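Local atomic coordinates of RNA-binding protein Smaug (Drosophila melanogaster, PDB entry 1OXJ), a protein that binds RNA, recognising it through its SAM domain, and probably acts in the fly as a repressor of the translation of target messages. Residues M29-M34 / K63-I68; E73-L76 / Q80-L83; T85-L90 / L139-W144; K99-P104 / E108-L113; R114-I119 / E153-H158. All blocks are in the same frame, centred on the assembly; numbering follows the deposited sequence.

In the fold
Interactions 1 and 3 are buried, interaction 5 is partly so, and interactions 2 and 4 lie at the surface of this all-helical fold. Interactions 1 and 2 both use helix 49-77, the centres of the two interactions being about 23 Å apart; interactions 4 and 5 share the first turns of helix 111-127. Chemistry follows place: interaction 3 is wholly apolar and interaction 5 is built on aromatic faces, whereas the surface contacts rest on backbone carbonyls, a capping amide and ordered water, beside apolar packing. Interaction 1 is the exception, a buried polar link. Salt bridges tie contacts together, Glu-32 to Lys-99 between interactions 1 and 4 and Glu-73 to Arg-114 between interactions 2 and 5.

Interaction 1 of 5, residues M29-M34 / K63-I68; sequences MTYEEM and KERANI
The junction of the SAM and PHAT regions is where Tyr-31, on the short helix 31-34, meets Arg-65, on the long helix 49-77 that runs from one region into the other. The two side chains reach for each other from opposite directions, and the phenol oxygen is met by one corner of the guanidinium group: Arg-65 NH2 lies 2.8 Å from Tyr-31 OH. The N-H points poorly at the oxygen (122°), and the bond is weak despite the short distance. Tyr-31 OH sits at the edge of the guanidinium group, close to its plane, and the phenol ring is turned 30° from it. With CG set anti to its backbone nitrogen, Tyr-31 extends its ring across the gap between the helices, while the arginine bends once, at chi3. The firmer hold on the arginine comes from other groups: NH1 bonds to Pro-97 O and Thr-96 OG1, and NE to Leu-62 O. The helix is kinked here, with the backbone N of Ala-66 unbonded to the preceding turn, and NE takes the Leu-62 carbonyl that a regular helix would offer to that N-H. Behind the tyrosine, Thr-30 and Glu-33 form a capping box: Glu-33 N donates to Thr-30 OG1 (3.2 Å), and Thr-30 N donates to the anti lone pair of Glu-33 OE1 (3.0 Å). The contact is buried; Lys-99, in the loop between helices 83-91 and 111-127, packs on Tyr-31, Met-34 packs on Ile-59 and Leu-62 of helix 49-77, and Ile-111 at the start of helix 111-127 lies against Arg-65.

Interaction 2 of 5, residues E73-L76 / Q80-L83; sequences EQEL and QMEL
Glu-75 and Met-81, their CB atoms only 3.6 Å apart, form the tight part of the chain reversal that leads from helix 49-77 into helix 83-91. Met-81 N bonds to Glu-75 O at 2.9 Å, coming in from well above the carbonyl plane, and Gln-80 N adds a weak bond to the same oxygen; Ser-78 OG, in the connecting turn, is hydrogen-bonded to it too. One oxygen thus draws the returning chain against the last turns of the helix. Next to it the packing is apolar, around the buried Leu-76. Leu-76 CD2 lies 3.5 Å from Met-81 O and 4.1 Å from Met-81 CB, and meets Leu-83 CD2 (4.0 Å), the two leucine side chains crossing at about a right angle. The outer side is looser. Gln-80 brings its CB to the helix but, bent at chi2, carries its amide away from it, and the side chain of Glu-82 starts out away from the helix, both exposed. On the inner side Leu-76 and Met-81 pack on Ala-86 of helix 83-91, while Leu-76 and Leu-83 also reach Val-122, Thr-125 and Leu-126 of helix 111-127.

Interaction 3 of 5, residues T85-L90 / L139-W144; sequences TAVEEL and LGVLMW
Val-87, the residue that meets Val-141 and Leu-142 here, has its carbonyl oxygen hydrogen-bonded to Thr-91 OG1 one turn further on, so this carbonyl finds a partner within its own helix while the side chain is turned to the neighbour. No hydrogen bond passes between segments 85-90 and 139-144. Instead the CG1 branch of Val-87, set anti to the backbone nitrogen (chi1 173°), points into helix 136-150 and strikes the CG1 branch of Val-141. The two methyl carbons stand 3.2 Å apart, tighter than usual van der Waals contact, and the valines slide past each other in opposite directions. Val-87 CG1 also lies 3.8 Å from the backbone N of Leu-142, while its CG2 is more loosely placed, 4.4 Å from Leu-142 CB. This one valine therefore spans two consecutive residues of the opposing helix, with alpha carbons of Val-87 and Leu-142 only 6.2 Å apart. Around the contact, Thr-138 and Ile-145 of helix 136-150 flank Val-87 one turn to each side, and Leu-142 continues onto Leu-169 of helix 159-170. The arrangement is apolar side-chain packing between two helices of the all-helical PHAT domain.

Interaction 4 of 5, residues K99-P104 / E108-L113; sequences KPLESP and EENIGL
Leu-101 lays its CD2 methyl over the backbone of the first turn of helix 111-127, 3.3 Å from Gly-112 C and equally close to Leu-113 N. Asn-110 is the N-cap of that helix, and the facing segment holds a type I beta turn from Pro-100 to Ser-103. The asparagine amide joins the two. Its CG stands anti to the backbone nitrogen (chi1 -170°), which directs the group at the turn: Asn-110 ND2 donates to Leu-101 O at 2.9 Å, the acceptor lying near the amide plane and the donor tilted 27° from the carbonyl plane. The other end looks back to the helix, where Leu-113 N bonds to Asn-110 OD1 (3.1 Å) from above the carbonyl plane. Two waters complete the pattern. One donates to Asn-110 OD1 and to Lys-99 O and accepts from Gly-112 N; the second donates to Ser-103 O and accepts from Asn-110 ND2. The amide is thus gripped by two bonds at each end, which settles which end is oxygen and fixes its rotation. Putting an alanine here would probably leave Leu-113 N without its cap and Leu-101 O without its donor, setting the turn free to shift from the helix start. Gly-112 is what lets Leu-101 come so near: a beta carbon there would point toward Leu-101 and probably clash with its CD2. The turn has its own brace, Ser-103 OG donating to Pro-100 O at 2.8 Å.

Interaction 5 of 5, residues R114-I119 / E153-H158; sequences RFLKVI and EAFMNH
Leu-116 and Phe-155 both set CG anti to their carbonyl carbon (chi1 -73° and -61°), and these torsions send the two side chains past each other in opposite directions until the leucine fork lies on the ring. Leu-116 CD2 sits over the face of Phe-155, 4.0 Å from the ring centroid and near the normal, a well-centred CH-pi contact. The other branch serves a second ring: Leu-116 CD1 is 3.9 Å from the centroid of the His-158 imidazole, again over a face but offset toward the rim. The branch point joins in, with Leu-116 CG 3.6 Å from Phe-155 CE1. One turn of helix 111-127 thus presents a leucine with one methyl centred over the Phe-155 face and the other over the His-158 face while still touching Phe-155. Phe-115 adds the remaining contact. Its ring is turned only 20° from that of Phe-155, but the two are slid apart, centroids 5.8 Å distant, so they barely overlap and meet through Phe-115 CD2 and Phe-155 CZ at 3.6 Å. An alanine in place of Phe-155 is likely to leave the CD2 methyl of Leu-116 without its ring face and open a gap beside Phe-115. Leu-90 of helix 83-91 and Ile-145 and Ser-149 of helix 136-150 also press on Phe-115, while Leu-101 packs on His-158. With no hydrogen bond across, the attraction between segments 114-119 and 153-158 is dispersion and CH-pi contact, which ask for close fit of shape rather than charge.

Interaction 1 of 5, residues M29-M34 / K63-I68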
# COMPACT_ATOMS: atom_id res chain seq x y z
N MET A 29 11.02 4.33 -16.36
CA MET A 29 9.60 4.65 -16.38
C MET A 29 9.23 5.54 -15.22
O MET A 29 9.70 5.35 -14.10
CB MET A 29 8.77 3.35 -16.31
CG MET A 29 7.30 3.53 -16.66
SD MET A 29 6.43 1.94 -16.80
CE MET A 29 7.21 1.27 -18.07
N THR A 30 8.39 6.54 -15.49
CA THR A 30 7.94 7.43 -14.43
C THR A 30 6.68 6.82 -13.82
O THR A 30 6.05 5.94 -14.42
CB THR A 30 7.57 8.81 -14.95
OG1 THR A 30 6.38 8.71 -15.76
CG2 THR A 30 8.71 9.39 -15.77
N TYR A 31 6.32 7.32 -12.65
CA TYR A 31 5.15 6.85 -11.95
C TYR A 31 3.90 7.00 -12.84
O TYR A 31 3.11 6.07 -12.99
CB TYR A 31 5.01 7.64 -10.66
CG TYR A 31 3.79 7.29 -9.86
CD1 TYR A 31 3.84 6.29 -8.88
CD2 TYR A 31 2.60 7.97 -10.05
CE1 TYR A 31 2.72 5.99 -8.12
CE2 TYR A 31 1.48 7.68 -9.29
CZ TYR A 31 1.54 6.70 -8.33
OH TYR A 31 0.44 6.44 -7.55
N GLU A 32 3.73 8.17 -13.46
CA GLU A 32 2.55 8.37 -14.30
C GLU A 32 2.51 7.41 -15.48
O GLU A 32 1.44 6.95 -15.88
CB GLU A 32 2.50 9.82 -14.80
CG GLU A 32 2.24 10.88 -13.73
CD GLU A 32 3.37 11.01 -12.70
OE1 GLU A 32 4.56 10.92 -13.08
OE2 GLU A 32 3.06 11.22 -11.51
N GLU A 33 3.66 7.10 -16.06
CA GLU A 33 3.71 6.18 -17.19
C GLU A 33 3.28 4.78 -16.76
O GLU A 33 2.58 4.08 -17.50
CB GLU A 33 5.11 6.14 -17.79
CG GLU A 33 5.49 7.43 -18.53
CD GLU A 33 6.87 7.34 -19.16
OE1 GLU A 33 7.86 7.12 -18.42
OE2 GLU A 33 6.96 7.50 -20.39
N MET A 34 3.72 4.37 -15.57
CA MET A 34 3.35 3.06 -15.03
C MET A 34 1.84 2.92 -15.01
O MET A 34 1.31 1.87 -15.38
CB MET A 34 3.90 2.86 -13.60
CG MET A 34 3.25 1.69 -12.78
SD MET A 34 3.92 1.45 -11.11
CE MET A 34 3.17 2.82 -10.25
N LYS A 63 -4.81 1.76 -9.42
CA LYS A 63 -5.68 2.91 -9.65
C LYS A 63 -6.84 2.98 -8.68
O LYS A 63 -7.41 4.05 -8.46
CB LYS A 63 -6.21 2.91 -11.09
CG LYS A 63 -5.15 2.94 -12.18
CD LYS A 63 -5.81 3.11 -13.54
CE LYS A 63 -4.94 2.57 -14.67
NZ LYS A 63 -4.88 1.07 -14.67
N GLU A 64 -7.20 1.85 -8.08
CA GLU A 64 -8.31 1.81 -7.13
C GLU A 64 -7.91 2.08 -5.68
O GLU A 64 -8.76 2.23 -4.81
CB GLU A 64 -9.02 0.45 -7.20
CG GLU A 64 -9.85 0.25 -8.46
CD GLU A 64 -10.81 1.41 -8.70
OE1 GLU A 64 -11.58 1.76 -7.78
OE2 GLU A 64 -10.79 1.97 -9.82
N ARG A 65 -6.61 2.17 -5.43
CA ARG A 65 -6.14 2.40 -4.07
C ARG A 65 -6.84 3.52 -3.31
O ARG A 65 -7.27 3.32 -2.17
CB ARG A 65 -4.63 2.65 -4.08
CG ARG A 65 -3.81 1.39 -4.31
CD ARG A 65 -2.34 1.72 -4.43
NE ARG A 65 -2.08 2.63 -5.55
CZ ARG A 65 -0.89 3.15 -5.81
NH1 ARG A 65 0.14 2.84 -5.03
NH2 ARG A 65 -0.73 3.99 -6.83
N ALA A 66 -6.97 4.70 -3.92
CA ALA A 66 -7.63 5.82 -3.24
C ALA A 66 -9.05 5.47 -2.81
O ALA A 66 -9.47 5.80 -1.69
CB ALA A 66 -7.64 7.06 -4.15
N ASN A 67 -9.80 4.81 -3.68
CA ASN A 67 -11.17 4.43 -3.35
C ASN A 67 -11.17 3.37 -2.25
O ASN A 67 -11.97 3.43 -1.31
CB ASN A 67 -11.90 3.88 -4.59
CG ASN A 67 -12.09 4.93 -5.68
OD1 ASN A 67 -12.38 6.09 -5.39
ND2 ASN A 67 -11.95 4.51 -6.94
N ILE A 68 -10.28 2.39 -2.37
CA ILE A 68 -10.19 1.33 -1.37
C ILE A 68 -9.87 1.92 -0.01
O ILE A 68 -10.54 1.61 0.98
CB ILE A 68 -9.09 0.31 -1.74
CG1 ILE A 68 -9.53 -0.51 -2.96
CG2 ILE A 68 -8.81 -0.60 -0.54
CD1 ILE A 68 -8.41 -1.30 -3.61

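Interaction 2 of 5, residues E73-L76 / Q80-L83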
# COMPACT_ATOMS: atom_id res chain seq x y z
N GLU A 73 -11.46 3.56 5.41
CA GLU A 73 -11.55 4.63 6.39
C GLU A 73 -13.00 4.77 6.86
O GLU A 73 -13.29 4.74 8.05
CB GLU A 73 -11.10 5.96 5.77
CG GLU A 73 -11.22 7.14 6.71
CD GLU A 73 -10.86 8.46 6.05
OE1 GLU A 73 -9.81 8.51 5.36
OE2 GLU A 73 -11.62 9.43 6.22
N GLN A 74 -13.89 4.90 5.88
CA GLN A 74 -15.32 5.06 6.13
C GLN A 74 -15.95 3.93 6.93
O GLN A 74 -16.57 4.16 7.97
CB GLN A 74 -16.04 5.22 4.80
CG GLN A 74 -17.53 5.41 4.90
CD GLN A 74 -18.19 5.40 3.54
OE1 GLN A 74 -17.85 6.21 2.67
NE2 GLN A 74 -19.13 4.48 3.34
N GLU A 75 -15.79 2.70 6.44
CA GLU A 75 -16.38 1.54 7.11
C GLU A 75 -15.80 1.22 8.48
O GLU A 75 -16.44 0.53 9.27
CB GLU A 75 -16.29 0.32 6.20
CG GLU A 75 -17.22 0.41 5.01
CD GLU A 75 -17.17 -0.82 4.14
OE1 GLU A 75 -17.31 -1.94 4.67
OE2 GLU A 75 -16.99 -0.67 2.91
N LEU A 76 -14.60 1.69 8.77
CA LEU A 76 -14.02 1.45 10.09
C LEU A 76 -14.63 2.48 11.04
O LEU A 76 -14.95 2.17 12.19
CB LEU A 76 -12.49 1.61 10.07
CG LEU A 76 -11.69 0.44 9.51
CD1 LEU A 76 -10.22 0.82 9.46
CD2 LEU A 76 -11.89 -0.80 10.39
N GLN A 80 -18.64 -0.74 10.49
CA GLN A 80 -19.09 -1.76 9.54
C GLN A 80 -18.00 -2.77 9.17
O GLN A 80 -18.31 -3.92 8.84
CB GLN A 80 -19.60 -1.10 8.25
CG GLN A 80 -20.89 -0.29 8.40
CD GLN A 80 -22.06 -1.14 8.84
OE1 GLN A 80 -22.39 -2.14 8.21
NE2 GLN A 80 -22.71 -0.73 9.94
N MET A 81 -16.74 -2.35 9.22
CA MET A 81 -15.62 -3.23 8.84
C MET A 81 -14.81 -3.71 10.03
O MET A 81 -14.54 -2.94 10.95
CB MET A 81 -14.70 -2.49 7.86
CG MET A 81 -13.50 -3.30 7.36
SD MET A 81 -12.50 -2.41 6.11
CE MET A 81 -13.40 -2.89 4.61
N GLU A 82 -14.44 -4.99 10.02
CA GLU A 82 -13.62 -5.58 11.07
C GLU A 82 -12.17 -5.17 10.85
O GLU A 82 -11.75 -4.91 9.72
CB GLU A 82 -13.70 -7.11 11.03
CG GLU A 82 -15.02 -7.66 11.51
CD GLU A 82 -15.18 -7.52 13.01
OE1 GLU A 82 -16.34 -7.48 13.47
OE2 GLU A 82 -14.15 -7.46 13.71
N LEU A 83 -11.40 -5.12 11.93
CA LEU A 83 -9.99 -4.75 11.83
C LEU A 83 -9.23 -5.76 10.99
O LEU A 83 -8.33 -5.38 10.22
CB LEU A 83 -9.35 -4.65 13.21
CG LEU A 83 -9.77 -3.45 14.05
CD1 LEU A 83 -9.01 -3.48 15.38
CD2 LEU A 83 -9.47 -2.17 13.29

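Interaction 3 of 5, residues T85-L90 / L139-W144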
# COMPACT_ATOMS: atom_id res chain seq x y z
N THR A 85 -10.24 -7.32 8.48
CA THR A 85 -10.50 -7.01 7.07
C THR A 85 -9.68 -5.80 6.62
O THR A 85 -9.05 -5.83 5.56
CB THR A 85 -12.00 -6.69 6.83
OG1 THR A 85 -12.79 -7.85 7.12
CG2 THR A 85 -12.22 -6.27 5.37
N ALA A 86 -9.70 -4.75 7.43
CA ALA A 86 -8.96 -3.53 7.10
C ALA A 86 -7.47 -3.83 6.95
O ALA A 86 -6.80 -3.31 6.05
CB ALA A 86 -9.17 -2.48 8.19
N VAL A 87 -6.93 -4.68 7.83
CA VAL A 87 -5.51 -4.99 7.75
C VAL A 87 -5.20 -5.85 6.52
O VAL A 87 -4.11 -5.75 5.94
CB VAL A 87 -5.03 -5.68 9.05
CG1 VAL A 87 -3.60 -6.15 8.90
CG2 VAL A 87 -5.13 -4.70 10.21
N GLU A 88 -6.17 -6.66 6.09
CA GLU A 88 -5.97 -7.49 4.91
C GLU A 88 -5.88 -6.57 3.69
O GLU A 88 -5.01 -6.74 2.83
CB GLU A 88 -7.13 -8.47 4.74
CG GLU A 88 -6.92 -9.50 3.64
CD GLU A 88 -8.11 -10.41 3.45
OE1 GLU A 88 -8.63 -10.96 4.45
OE2 GLU A 88 -8.53 -10.59 2.28
N GLU A 89 -6.77 -5.59 3.62
CA GLU A 89 -6.75 -4.62 2.52
C GLU A 89 -5.39 -3.91 2.50
O GLU A 89 -4.75 -3.81 1.45
CB GLU A 89 -7.86 -3.58 2.68
CG GLU A 89 -9.28 -4.11 2.51
CD GLU A 89 -9.62 -4.46 1.07
OE1 GLU A 89 -10.76 -4.87 0.82
OE2 GLU A 89 -8.74 -4.31 0.19
N LEU A 90 -4.96 -3.40 3.65
CA LEU A 90 -3.69 -2.68 3.72
C LEU A 90 -2.52 -3.52 3.23
O LEU A 90 -1.60 -3.01 2.60
CB LEU A 90 -3.41 -2.20 5.15
CG LEU A 90 -4.37 -1.16 5.72
CD1 LEU A 90 -4.00 -0.87 7.17
CD2 LEU A 90 -4.33 0.13 4.89
N LEU A 139 -3.01 -8.56 14.75
CA LEU A 139 -1.96 -7.72 15.32
C LEU A 139 -0.62 -8.01 14.65
O LEU A 139 0.16 -7.10 14.39
CB LEU A 139 -1.87 -7.96 16.83
CG LEU A 139 -1.12 -6.93 17.67
CD1 LEU A 139 -1.55 -5.52 17.29
CD2 LEU A 139 -1.41 -7.19 19.15
N GLY A 140 -0.37 -9.28 14.34
CA GLY A 140 0.88 -9.65 13.68
C GLY A 140 0.97 -9.07 12.28
O GLY A 140 2.03 -8.58 11.86
N VAL A 141 -0.13 -9.10 11.53
CA VAL A 141 -0.08 -8.55 10.18
C VAL A 141 0.15 -7.04 10.26
O VAL A 141 0.96 -6.49 9.52
CB VAL A 141 -1.38 -8.86 9.41
CG1 VAL A 141 -1.31 -8.25 8.01
CG2 VAL A 141 -1.58 -10.37 9.31
N LEU A 142 -0.56 -6.37 11.16
CA LEU A 142 -0.41 -4.92 11.33
C LEU A 142 1.02 -4.52 11.66
O LEU A 142 1.53 -3.54 11.13
CB LEU A 142 -1.35 -4.42 12.44
CG LEU A 142 -1.25 -2.92 12.73
CD1 LEU A 142 -1.53 -2.14 11.43
CD2 LEU A 142 -2.23 -2.53 13.83
N MET A 143 1.69 -5.28 12.52
CA MET A 143 3.06 -4.95 12.88
C MET A 143 3.94 -5.07 11.64
O MET A 143 4.84 -4.26 11.43
CB MET A 143 3.55 -5.87 14.01
CG MET A 143 2.81 -5.66 15.33
SD MET A 143 3.10 -4.03 16.10
CE MET A 143 4.77 -4.29 16.70
N TRP A 144 3.68 -6.07 10.80
CA TRP A 144 4.44 -6.23 9.57
C TRP A 144 4.17 -5.03 8.65
O TRP A 144 5.07 -4.51 7.98
CB TRP A 144 4.02 -7.52 8.86
CG TRP A 144 4.63 -7.68 7.52
CD1 TRP A 144 5.90 -8.12 7.23
CD2 TRP A 144 4.01 -7.41 6.26
NE1 TRP A 144 6.10 -8.13 5.87
CE2 TRP A 144 4.96 -7.70 5.25
CE3 TRP A 144 2.74 -6.94 5.89
CZ2 TRP A 144 4.67 -7.54 3.89
CZ3 TRP A 144 2.46 -6.78 4.53
CH2 TRP A 144 3.42 -7.08 3.55

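Interaction 4 of 5, residues K99-P104 / E108-L113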
# COMPACT_ATOMS: atom_id res chain seq x y z
N LYS A 99 3.96 7.73 -4.40
CA LYS A 99 4.69 8.97 -4.52
C LYS A 99 4.84 9.58 -3.14
O LYS A 99 4.12 9.22 -2.21
CB LYS A 99 3.93 9.95 -5.42
CG LYS A 99 3.69 9.44 -6.83
CD LYS A 99 3.09 10.53 -7.71
CE LYS A 99 4.14 11.56 -8.11
NZ LYS A 99 3.61 12.54 -9.10
N PRO A 100 5.79 10.51 -2.98
CA PRO A 100 6.00 11.17 -1.69
C PRO A 100 4.72 11.86 -1.20
O PRO A 100 3.86 12.23 -2.01
CB PRO A 100 7.10 12.18 -1.99
CG PRO A 100 7.93 11.46 -3.04
CD PRO A 100 6.86 10.87 -3.94
N LEU A 101 4.59 12.02 0.11
CA LEU A 101 3.42 12.71 0.66
C LEU A 101 3.39 14.14 0.14
O LEU A 101 2.32 14.71 -0.08
CB LEU A 101 3.49 12.73 2.19
CG LEU A 101 3.48 11.37 2.90
CD1 LEU A 101 3.75 11.58 4.37
CD2 LEU A 101 2.14 10.69 2.70
N GLU A 102 4.58 14.70 -0.08
CA GLU A 102 4.71 16.07 -0.57
C GLU A 102 4.40 16.25 -2.05
O GLU A 102 4.95 17.15 -2.70
CB GLU A 102 6.14 16.59 -0.33
CG GLU A 102 6.51 16.79 1.11
CD GLU A 102 6.41 15.51 1.89
OE1 GLU A 102 6.87 14.46 1.37
OE2 GLU A 102 5.89 15.56 3.02
N SER A 103 3.53 15.41 -2.60
CA SER A 103 3.17 15.53 -4.01
C SER A 103 1.89 16.32 -4.12
O SER A 103 0.81 15.85 -3.73
CB SER A 103 2.97 14.15 -4.63
OG SER A 103 4.16 13.39 -4.55
N PRO A 104 1.97 17.55 -4.67
CA PRO A 104 0.81 18.42 -4.83
C PRO A 104 -0.35 17.75 -5.55
O PRO A 104 -0.16 17.00 -6.50
CB PRO A 104 1.37 19.60 -5.63
CG PRO A 104 2.79 19.66 -5.19
CD PRO A 104 3.18 18.20 -5.21
N GLU A 108 -7.27 13.99 -1.19
CA GLU A 108 -8.10 12.79 -1.26
C GLU A 108 -7.55 11.75 -2.23
O GLU A 108 -7.93 10.58 -2.16
CB GLU A 108 -9.53 13.16 -1.65
CG GLU A 108 -9.67 14.49 -2.39
CD GLU A 108 -9.59 15.69 -1.45
OE1 GLU A 108 -10.42 15.76 -0.52
OE2 GLU A 108 -8.71 16.55 -1.63
N GLU A 109 -6.67 12.18 -3.13
CA GLU A 109 -6.08 11.28 -4.11
C GLU A 109 -4.61 11.00 -3.79
O GLU A 109 -3.94 10.30 -4.55
CB GLU A 109 -6.18 11.89 -5.51
CG GLU A 109 -7.59 12.29 -5.91
CD GLU A 109 -8.51 11.09 -6.05
OE1 GLU A 109 -9.75 11.28 -6.02
OE2 GLU A 109 -8.00 9.96 -6.20
N ASN A 110 -4.13 11.55 -2.69
CA ASN A 110 -2.73 11.35 -2.28
C ASN A 110 -2.67 9.98 -1.58
O ASN A 110 -3.05 9.87 -0.42
CB ASN A 110 -2.33 12.47 -1.31
CG ASN A 110 -0.83 12.48 -1.02
OD1 ASN A 110 -0.25 11.46 -0.69
ND2 ASN A 110 -0.22 13.66 -1.14
N ILE A 111 -2.23 8.96 -2.31
CA ILE A 111 -2.19 7.58 -1.77
C ILE A 111 -1.45 7.42 -0.45
O ILE A 111 -1.94 6.76 0.47
CB ILE A 111 -1.57 6.58 -2.79
CG1 ILE A 111 -2.32 6.67 -4.13
CG2 ILE A 111 -1.64 5.15 -2.23
CD1 ILE A 111 -3.84 6.59 -4.02
N GLY A 112 -0.27 8.01 -0.35
CA GLY A 112 0.50 7.90 0.87
C GLY A 112 -0.25 8.50 2.04
O GLY A 112 -0.27 7.94 3.14
N LEU A 113 -0.86 9.66 1.81
CA LEU A 113 -1.62 10.35 2.85
C LEU A 113 -2.84 9.54 3.30
O LEU A 113 -3.12 9.45 4.50
CB LEU A 113 -2.07 11.72 2.34
CG LEU A 113 -2.55 12.72 3.38
CD1 LEU A 113 -1.36 13.12 4.27
CD2 LEU A 113 -3.12 13.96 2.67
O HOH W 1 1.36 9.64 -2.11
O HOH W 2 -1.70 15.76 -2.42

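Interaction 5 of 5, residues R114-I119 / E153-H158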
# COMPACT_ATOMS: atom_id res chain seq x y z
N ARG A 114 -3.59 8.99 2.35
CA ARG A 114 -4.77 8.21 2.67
C ARG A 114 -4.36 6.95 3.43
O ARG A 114 -5.06 6.51 4.35
CB ARG A 114 -5.52 7.81 1.39
CG ARG A 114 -6.05 8.99 0.57
CD ARG A 114 -6.83 9.97 1.44
NE ARG A 114 -8.01 9.38 2.06
CZ ARG A 114 -9.22 9.30 1.49
NH1 ARG A 114 -9.41 9.77 0.26
NH2 ARG A 114 -10.24 8.77 2.15
N PHE A 115 -3.23 6.37 3.04
CA PHE A 115 -2.71 5.16 3.67
C PHE A 115 -2.37 5.44 5.13
O PHE A 115 -2.71 4.66 6.03
CB PHE A 115 -1.47 4.66 2.93
CG PHE A 115 -1.00 3.32 3.40
CD1 PHE A 115 -1.51 2.16 2.83
CD2 PHE A 115 -0.04 3.21 4.40
CE1 PHE A 115 -1.07 0.89 3.27
CE2 PHE A 115 0.40 1.96 4.85
CZ PHE A 115 -0.11 0.80 4.27
N LEU A 116 -1.67 6.55 5.38
CA LEU A 116 -1.30 6.90 6.74
C LEU A 116 -2.54 7.25 7.57
O LEU A 116 -2.57 7.01 8.78
CB LEU A 116 -0.32 8.07 6.74
CG LEU A 116 1.11 7.75 6.28
CD1 LEU A 116 1.92 9.02 6.30
CD2 LEU A 116 1.74 6.70 7.20
N LYS A 117 -3.56 7.81 6.93
CA LYS A 117 -4.79 8.16 7.63
C LYS A 117 -5.47 6.88 8.12
O LYS A 117 -5.93 6.82 9.26
CB LYS A 117 -5.76 8.92 6.70
CG LYS A 117 -5.61 10.44 6.72
CD LYS A 117 -6.71 11.10 5.88
CE LYS A 117 -6.72 12.62 6.04
NZ LYS A 117 -5.50 13.24 5.45
N VAL A 118 -5.53 5.88 7.26
CA VAL A 118 -6.15 4.60 7.61
C VAL A 118 -5.35 3.93 8.72
O VAL A 118 -5.93 3.34 9.64
CB VAL A 118 -6.22 3.67 6.39
CG1 VAL A 118 -6.58 2.26 6.84
CG2 VAL A 118 -7.27 4.19 5.41
N ILE A 119 -4.02 4.02 8.66
CA ILE A 119 -3.20 3.43 9.71
C ILE A 119 -3.56 4.04 11.06
O ILE A 119 -3.66 3.33 12.06
CB ILE A 119 -1.68 3.65 9.45
CG1 ILE A 119 -1.22 2.80 8.26
CG2 ILE A 119 -0.88 3.27 10.69
CD1 ILE A 119 -1.35 1.29 8.48
N GLU A 153 10.12 4.80 1.32
CA GLU A 153 10.69 6.12 1.11
C GLU A 153 9.67 7.25 1.06
O GLU A 153 9.98 8.39 1.42
CB GLU A 153 11.54 6.12 -0.17
CG GLU A 153 12.85 5.37 -0.01
CD GLU A 153 13.72 5.40 -1.25
OE1 GLU A 153 13.82 6.48 -1.87
OE2 GLU A 153 14.30 4.35 -1.61
N ALA A 154 8.45 6.94 0.63
CA ALA A 154 7.39 7.94 0.56
C ALA A 154 6.98 8.40 1.96
O ALA A 154 6.38 9.46 2.11
CB ALA A 154 6.19 7.37 -0.18
N PHE A 155 7.31 7.61 2.98
CA PHE A 155 6.95 7.96 4.35
C PHE A 155 8.18 8.41 5.13
O PHE A 155 8.16 8.46 6.36
CB PHE A 155 6.31 6.76 5.07
CG PHE A 155 5.04 6.28 4.44
CD1 PHE A 155 4.12 7.19 3.91
CD2 PHE A 155 4.75 4.92 4.37
CE1 PHE A 155 2.93 6.75 3.33
CE2 PHE A 155 3.57 4.47 3.79
CZ PHE A 155 2.66 5.39 3.27
N MET A 156 9.23 8.71 4.39
CA MET A 156 10.49 9.16 4.95
C MET A 156 10.32 10.12 6.14
O MET A 156 10.91 9.90 7.20
CB MET A 156 11.29 9.84 3.84
CG MET A 156 12.65 10.37 4.23
SD MET A 156 13.49 10.91 2.73
CE MET A 156 13.99 9.32 2.07
N ASN A 157 9.51 11.15 5.97
CA ASN A 157 9.30 12.14 7.03
C ASN A 157 8.26 11.76 8.08
O ASN A 157 7.82 12.61 8.85
CB ASN A 157 8.94 13.49 6.41
CG ASN A 157 10.01 13.98 5.46
OD1 ASN A 157 11.19 14.00 5.80
ND2 ASN A 157 9.60 14.39 4.27
N HIS A 158 7.88 10.49 8.10
CA HIS A 158 6.90 10.00 9.06
C HIS A 158 7.44 8.75 9.74
O HIS A 158 6.82 8.21 10.65
CB HIS A 158 5.59 9.68 8.36
CG HIS A 158 4.61 10.82 8.36
ND1 HIS A 158 3.79 11.09 9.43
CD2 HIS A 158 4.34 11.75 7.42
CE1 HIS A 158 3.04 12.14 9.15
NE2 HIS A 158 3.35 12.56 7.93